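Local coordinates for vacuolar aminopeptidase 1 (Saccharomyces cerevisiae, PDB 5JGF), which removes N-terminal amino acids from peptides in the yeast vacuole as a zinc-dependent dodecameric enzyme, and is the major cargo of the cytoplasm-to-vacuole targeting pathway, at residues W79-H91 / D330-D344. Residues are numbered along the deposited sequence; the frame is centred on the assembly and turned at random.
Sequences WRAEKGVGVIGSH and DLHTVWANSIILSAD. With ZN (zinc ion), chain K.
Val87 lies alongside Ile340, the two side chains pointing the same way, while its CG2 reaches the edge of the Trp335 ring; with Val334 and Val85 it buries the most surface here. Both backbone polar atoms of Val87 face strand 339-343: its N gives a nearly straight bond to Ile339 O (3.0 Å, N-H...O 172°), and its O takes Leu341 N at 2.7 Å. Val334, on helix 331-336, packs with both methyls against the Trp79 indole, held by its NE1 bond to Gly84 O. CG1, anti to the backbone N (chi1 172°), also meets Val85 CG2 at 3.6 Å; CG2 also meets Ala81 CB. At the helix end, Ser338 OG donates to Val334 O from above the carbonyl plane and accepts Val85 N at 2.7 Å, linking helix to strand pairing. Further along, Gly89 continues the parallel bonding with Leu341 and Ala343, and Ser90 OG donates in the carbonyl plane to a lone pair of Ala343 O (2.9 Å). Strand 289-295 flanks 86-91 on its other edge. Beyond the last pairing, His91 NE2 binds a zinc ion that Asp344 holds through OD1 at 2.1 Å and, more loosely, OD2 at 2.5 Å, imidazole and carboxylate planes 84° apart; two waters and Asp262 complete its shell. Neighbouring parallel strands delivering metal ligands from their C-terminal ends are characteristic of the dinuclear zinc site of M18 aminopeptidases.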
loop_
_atom_site.group_PDB
_atom_site.type_symbol
_atom_site.label_atom_id
_atom_site.label_comp_id
_atom_site.label_asym_id
_atom_site.label_seq_id
_atom_site.Cartn_x
_atom_site.Cartn_y
_atom_site.Cartn_z
ATOM N N TRP D 79 -29.915 -11.118 -63.579
ATOM C CA TRP D 79 -29.020 -10.335 -62.734
ATOM C C TRP D 79 -27.877 -9.731 -63.542
ATOM O O TRP D 79 -27.405 -10.325 -64.514
ATOM C CB TRP D 79 -28.428 -11.211 -61.622
ATOM C CG TRP D 79 -27.431 -10.477 -60.761
ATOM C CD1 TRP D 79 -27.707 -9.543 -59.800
ATOM C CD2 TRP D 79 -26.002 -10.583 -60.818
ATOM N NE1 TRP D 79 -26.539 -9.063 -59.257
ATOM C CE2 TRP D 79 -25.478 -9.684 -59.860
ATOM C CE3 TRP D 79 -25.113 -11.352 -61.584
ATOM C CZ2 TRP D 79 -24.102 -9.530 -59.648
ATOM C CZ3 TRP D 79 -23.743 -11.200 -61.372
ATOM C CH2 TRP D 79 -23.253 -10.295 -60.409
ATOM N N ARG D 80 -27.448 -8.540 -63.142
ATOM C CA ARG D 80 -26.325 -7.863 -63.779
ATOM C C ARG D 80 -25.563 -7.149 -62.671
ATOM O O ARG D 80 -26.138 -6.822 -61.633
ATOM C CB ARG D 80 -26.806 -6.873 -64.851
ATOM C CG ARG D 80 -27.774 -5.814 -64.377
ATOM C CD ARG D 80 -28.482 -5.172 -65.569
ATOM N NE ARG D 80 -29.500 -4.209 -65.159
ATOM C CZ ARG D 80 -29.258 -2.934 -64.873
ATOM N NH1 ARG D 80 -28.023 -2.453 -64.957
ATOM N NH2 ARG D 80 -30.253 -2.138 -64.502
ATOM N N ALA D 81 -24.271 -6.927 -62.893
ATOM C CA ALA D 81 -23.391 -6.289 -61.916
ATOM C C ALA D 81 -23.966 -5.077 -61.195
ATOM O O ALA D 81 -23.828 -4.948 -59.976
ATOM C CB ALA D 81 -22.079 -5.908 -62.585
ATOM N N GLU D 82 -24.601 -4.184 -61.944
ATOM C CA GLU D 82 -25.168 -2.975 -61.364
ATOM C C GLU D 82 -26.252 -3.228 -60.318
ATOM O O GLU D 82 -26.567 -2.343 -59.520
ATOM C CB GLU D 82 -25.706 -2.073 -62.481
ATOM C CG GLU D 82 -24.634 -1.622 -63.472
ATOM C CD GLU D 82 -24.206 -2.710 -64.462
ATOM O OE1 GLU D 82 -23.147 -2.530 -65.103
ATOM O OE2 GLU D 82 -24.916 -3.730 -64.619
ATOM N N LYS D 83 -26.821 -4.429 -60.317
ATOM C CA LYS D 83 -27.857 -4.781 -59.350
ATOM C C LYS D 83 -27.261 -5.096 -57.978
ATOM O O LYS D 83 -27.970 -5.117 -56.967
ATOM C CB LYS D 83 -28.658 -5.981 -59.852
ATOM C CG LYS D 83 -29.661 -5.612 -60.937
ATOM C CD LYS D 83 -30.757 -4.743 -60.345
ATOM C CE LYS D 83 -31.715 -4.229 -61.394
ATOM N NZ LYS D 83 -32.812 -3.452 -60.751
ATOM N N GLY D 84 -25.954 -5.337 -57.957
ATOM C CA GLY D 84 -25.271 -5.645 -56.715
ATOM C C GLY D 84 -25.746 -6.933 -56.072
ATOM O O GLY D 84 -26.421 -7.750 -56.704
ATOM N N VAL D 85 -25.387 -7.117 -54.805
ATOM C CA VAL D 85 -25.775 -8.310 -54.068
ATOM C C VAL D 85 -26.409 -7.913 -52.735
ATOM O O VAL D 85 -25.926 -7.001 -52.061
ATOM C CB VAL D 85 -24.546 -9.211 -53.786
ATOM C CG1 VAL D 85 -24.985 -10.504 -53.124
ATOM C CG2 VAL D 85 -23.800 -9.496 -55.083
ATOM N N GLY D 86 -27.503 -8.586 -52.379
ATOM C CA GLY D 86 -28.180 -8.327 -51.117
ATOM C C GLY D 86 -27.675 -9.401 -50.177
ATOM O O GLY D 86 -27.996 -10.577 -50.349
ATOM N N VAL D 87 -26.897 -8.998 -49.176
ATOM C CA VAL D 87 -26.281 -9.953 -48.259
ATOM C C VAL D 87 -26.621 -9.845 -46.777
ATOM O O VAL D 87 -26.780 -8.749 -46.243
ATOM C CB VAL D 87 -24.734 -9.839 -48.321
ATOM C CG1 VAL D 87 -24.094 -10.892 -47.424
ATOM C CG2 VAL D 87 -24.241 -9.960 -49.756
ATOM N N ILE D 88 -26.724 -10.996 -46.122
ATOM C CA ILE D 88 -26.900 -11.027 -44.676
ATOM C C ILE D 88 -25.797 -11.957 -44.192
ATOM O O ILE D 88 -25.736 -13.125 -44.587
ATOM C CB ILE D 88 -28.251 -11.602 -44.198
ATOM C CG1 ILE D 88 -29.404 -10.693 -44.622
ATOM C CG2 ILE D 88 -28.241 -11.691 -42.662
ATOM C CD1 ILE D 88 -30.757 -11.138 -44.086
ATOM N N GLY D 89 -24.902 -11.431 -43.362
ATOM C CA GLY D 89 -23.821 -12.247 -42.842
ATOM C C GLY D 89 -23.949 -12.406 -41.340
ATOM O O GLY D 89 -24.124 -11.421 -40.630
ATOM N N SER D 90 -23.868 -13.643 -40.858
ATOM C CA SER D 90 -23.978 -13.923 -39.428
ATOM C C SER D 90 -22.995 -15.023 -39.055
ATOM O O SER D 90 -22.397 -15.650 -39.932
ATOM C CB SER D 90 -25.399 -14.382 -39.083
ATOM O OG SER D 90 -26.352 -13.383 -39.395
ATOM N N HIS D 91 -22.811 -15.260 -37.760
ATOM C CA HIS D 91 -21.899 -16.324 -37.364
ATOM C C HIS D 91 -22.632 -17.442 -36.643
ATOM O O HIS D 91 -23.568 -17.201 -35.880
ATOM C CB HIS D 91 -20.711 -15.772 -36.543
ATOM C CG HIS D 91 -21.064 -15.256 -35.180
ATOM N ND1 HIS D 91 -21.037 -16.052 -34.056
ATOM C CD2 HIS D 91 -21.351 -14.005 -34.748
ATOM C CE1 HIS D 91 -21.285 -15.312 -32.987
ATOM N NE2 HIS D 91 -21.478 -14.067 -33.381
ATOM N N ASP D 330 -17.726 -7.122 -63.713
ATOM C CA ASP D 330 -16.912 -6.192 -62.939
ATOM C C ASP D 330 -17.311 -6.293 -61.468
ATOM O O ASP D 330 -18.294 -5.690 -61.046
ATOM C CB ASP D 330 -17.141 -4.768 -63.460
ATOM C CG ASP D 330 -16.351 -3.720 -62.694
ATOM O OD1 ASP D 330 -15.525 -4.085 -61.831
ATOM O OD2 ASP D 330 -16.560 -2.520 -62.967
ATOM N N LEU D 331 -16.544 -7.059 -60.699
ATOM C CA LEU D 331 -16.823 -7.262 -59.280
ATOM C C LEU D 331 -16.787 -5.978 -58.452
ATOM O O LEU D 331 -17.433 -5.890 -57.406
ATOM C CB LEU D 331 -15.842 -8.283 -58.700
ATOM C CG LEU D 331 -15.941 -9.695 -59.288
ATOM C CD1 LEU D 331 -14.818 -10.564 -58.738
ATOM C CD2 LEU D 331 -17.299 -10.295 -58.959
ATOM N N HIS D 332 -16.031 -4.986 -58.909
ATOM C CA HIS D 332 -15.960 -3.725 -58.184
ATOM C C HIS D 332 -17.300 -3.021 -58.323
ATOM O O HIS D 332 -17.791 -2.399 -57.381
ATOM C CB HIS D 332 -14.828 -2.857 -58.733
ATOM C CG HIS D 332 -13.467 -3.425 -58.480
ATOM N ND1 HIS D 332 -12.936 -3.543 -57.213
ATOM C CD2 HIS D 332 -12.543 -3.939 -59.324
ATOM C CE1 HIS D 332 -11.743 -4.106 -57.289
ATOM N NE2 HIS D 332 -11.481 -4.356 -58.559
ATOM N N THR D 333 -17.898 -3.128 -59.504
ATOM C CA THR D 333 -19.197 -2.519 -59.741
ATOM C C THR D 333 -20.250 -3.266 -58.931
ATOM O O THR D 333 -21.171 -2.662 -58.387
ATOM C CB THR D 333 -19.570 -2.567 -61.237
ATOM O OG1 THR D 333 -18.714 -1.677 -61.961
ATOM C CG2 THR D 333 -21.020 -2.155 -61.445
ATOM N N VAL D 334 -20.099 -4.586 -58.850
ATOM C CA VAL D 334 -21.031 -5.419 -58.099
ATOM C C VAL D 334 -21.100 -4.981 -56.635
ATOM O O VAL D 334 -22.170 -4.672 -56.115
ATOM C CB VAL D 334 -20.612 -6.904 -58.145
ATOM C CG1 VAL D 334 -21.483 -7.730 -57.195
ATOM C CG2 VAL D 334 -20.728 -7.434 -59.574
ATOM N N TRP D 335 -19.949 -4.945 -55.974
ATOM C CA TRP D 335 -19.910 -4.565 -54.570
ATOM C C TRP D 335 -20.271 -3.108 -54.319
ATOM O O TRP D 335 -20.883 -2.787 -53.299
ATOM C CB TRP D 335 -18.538 -4.906 -53.983
ATOM C CG TRP D 335 -18.343 -6.393 -53.873
ATOM C CD1 TRP D 335 -17.386 -7.148 -54.490
ATOM C CD2 TRP D 335 -19.160 -7.309 -53.130
ATOM N NE1 TRP D 335 -17.559 -8.477 -54.181
ATOM C CE2 TRP D 335 -18.642 -8.604 -53.350
ATOM C CE3 TRP D 335 -20.282 -7.160 -52.303
ATOM C CZ2 TRP D 335 -19.207 -9.746 -52.771
ATOM C CZ3 TRP D 335 -20.845 -8.296 -51.726
ATOM C CH2 TRP D 335 -20.305 -9.572 -51.966
ATOM N N ALA D 336 -19.919 -2.223 -55.248
ATOM C CA ALA D 336 -20.246 -0.813 -55.080
ATOM C C ALA D 336 -21.763 -0.645 -55.021
ATOM O O ALA D 336 -22.268 0.296 -54.408
ATOM C CB ALA D 336 -19.665 0.008 -56.228
ATOM N N ASN D 337 -22.485 -1.570 -55.646
ATOM C CA ASN D 337 -23.945 -1.518 -55.672
ATOM C C ASN D 337 -24.612 -2.489 -54.702
ATOM O O ASN D 337 -25.820 -2.701 -54.775
ATOM C CB ASN D 337 -24.452 -1.815 -57.090
ATOM C CG ASN D 337 -24.223 -0.662 -58.045
ATOM O OD1 ASN D 337 -24.896 0.368 -57.964
ATOM N ND2 ASN D 337 -23.265 -0.824 -58.952
ATOM N N SER D 338 -23.834 -3.062 -53.786
ATOM C CA SER D 338 -24.364 -4.031 -52.831
ATOM C C SER D 338 -24.632 -3.477 -51.435
ATOM O O SER D 338 -24.148 -2.409 -51.066
ATOM C CB SER D 338 -23.394 -5.212 -52.697
ATOM O OG SER D 338 -23.123 -5.823 -53.950
ATOM N N ILE D 339 -25.420 -4.221 -50.666
ATOM C CA ILE D 339 -25.731 -3.867 -49.285
ATOM C C ILE D 339 -25.534 -5.124 -48.452
ATOM O O ILE D 339 -26.129 -6.167 -48.731
ATOM C CB ILE D 339 -27.193 -3.380 -49.106
ATOM C CG1 ILE D 339 -27.360 -1.966 -49.677
ATOM C CG2 ILE D 339 -27.566 -3.390 -47.618
ATOM C CD1 ILE D 339 -26.526 -0.900 -48.975
ATOM N N ILE D 340 -24.680 -5.034 -47.440
ATOM C CA ILE D 340 -24.433 -6.172 -46.574
ATOM C C ILE D 340 -24.995 -5.881 -45.192
ATOM O O ILE D 340 -24.706 -4.839 -44.606
ATOM C CB ILE D 340 -22.919 -6.460 -46.409
ATOM C CG1 ILE D 340 -22.285 -6.789 -47.764
ATOM C CG2 ILE D 340 -22.717 -7.623 -45.438
ATOM C CD1 ILE D 340 -20.773 -7.031 -47.693
ATOM N N LEU D 341 -25.825 -6.785 -44.687
ATOM C CA LEU D 341 -26.346 -6.620 -43.342
ATOM C C LEU D 341 -25.516 -7.575 -42.505
ATOM O O LEU D 341 -25.580 -8.788 -42.695
ATOM C CB LEU D 341 -27.826 -7.018 -43.230
ATOM C CG LEU D 341 -28.902 -6.226 -43.981
ATOM C CD1 LEU D 341 -30.278 -6.636 -43.461
ATOM C CD2 LEU D 341 -28.694 -4.730 -43.780
ATOM N N SER D 342 -24.699 -7.025 -41.614
ATOM C CA SER D 342 -23.895 -7.846 -40.720
ATOM C C SER D 342 -24.826 -8.054 -39.532
ATOM O O SER D 342 -24.981 -7.164 -38.698
ATOM C CB SER D 342 -22.641 -7.088 -40.281
ATOM O OG SER D 342 -21.944 -7.813 -39.286
ATOM N N ALA D 343 -25.461 -9.221 -39.475
ATOM C CA ALA D 343 -26.419 -9.515 -38.419
ATOM C C ALA D 343 -25.818 -10.284 -37.255
ATOM O O ALA D 343 -25.566 -11.483 -37.352
ATOM C CB ALA D 343 -27.608 -10.287 -38.998
ATOM N N ASP D 344 -25.590 -9.573 -36.155
ATOM C CA ASP D 344 -25.037 -10.175 -34.950
ATOM C C ASP D 344 -25.824 -9.587 -33.784
ATOM O O ASP D 344 -26.101 -8.388 -33.749
ATOM C CB ASP D 344 -23.548 -9.839 -34.809
ATOM C CG ASP D 344 -22.830 -10.763 -33.840
ATOM O OD1 ASP D 344 -23.510 -11.566 -33.174
ATOM O OD2 ASP D 344 -21.585 -10.686 -33.745
HETATM ZN ZN ZN K . -21.988 -12.506 -31.998
HETATM O O HOH W 1 -22.676 -10.291 -38.185
HETATM O O HOH W 2 -22.685 -10.626 -30.646
HETATM O O HOH W 3 -20.150 -12.432 -31.103
#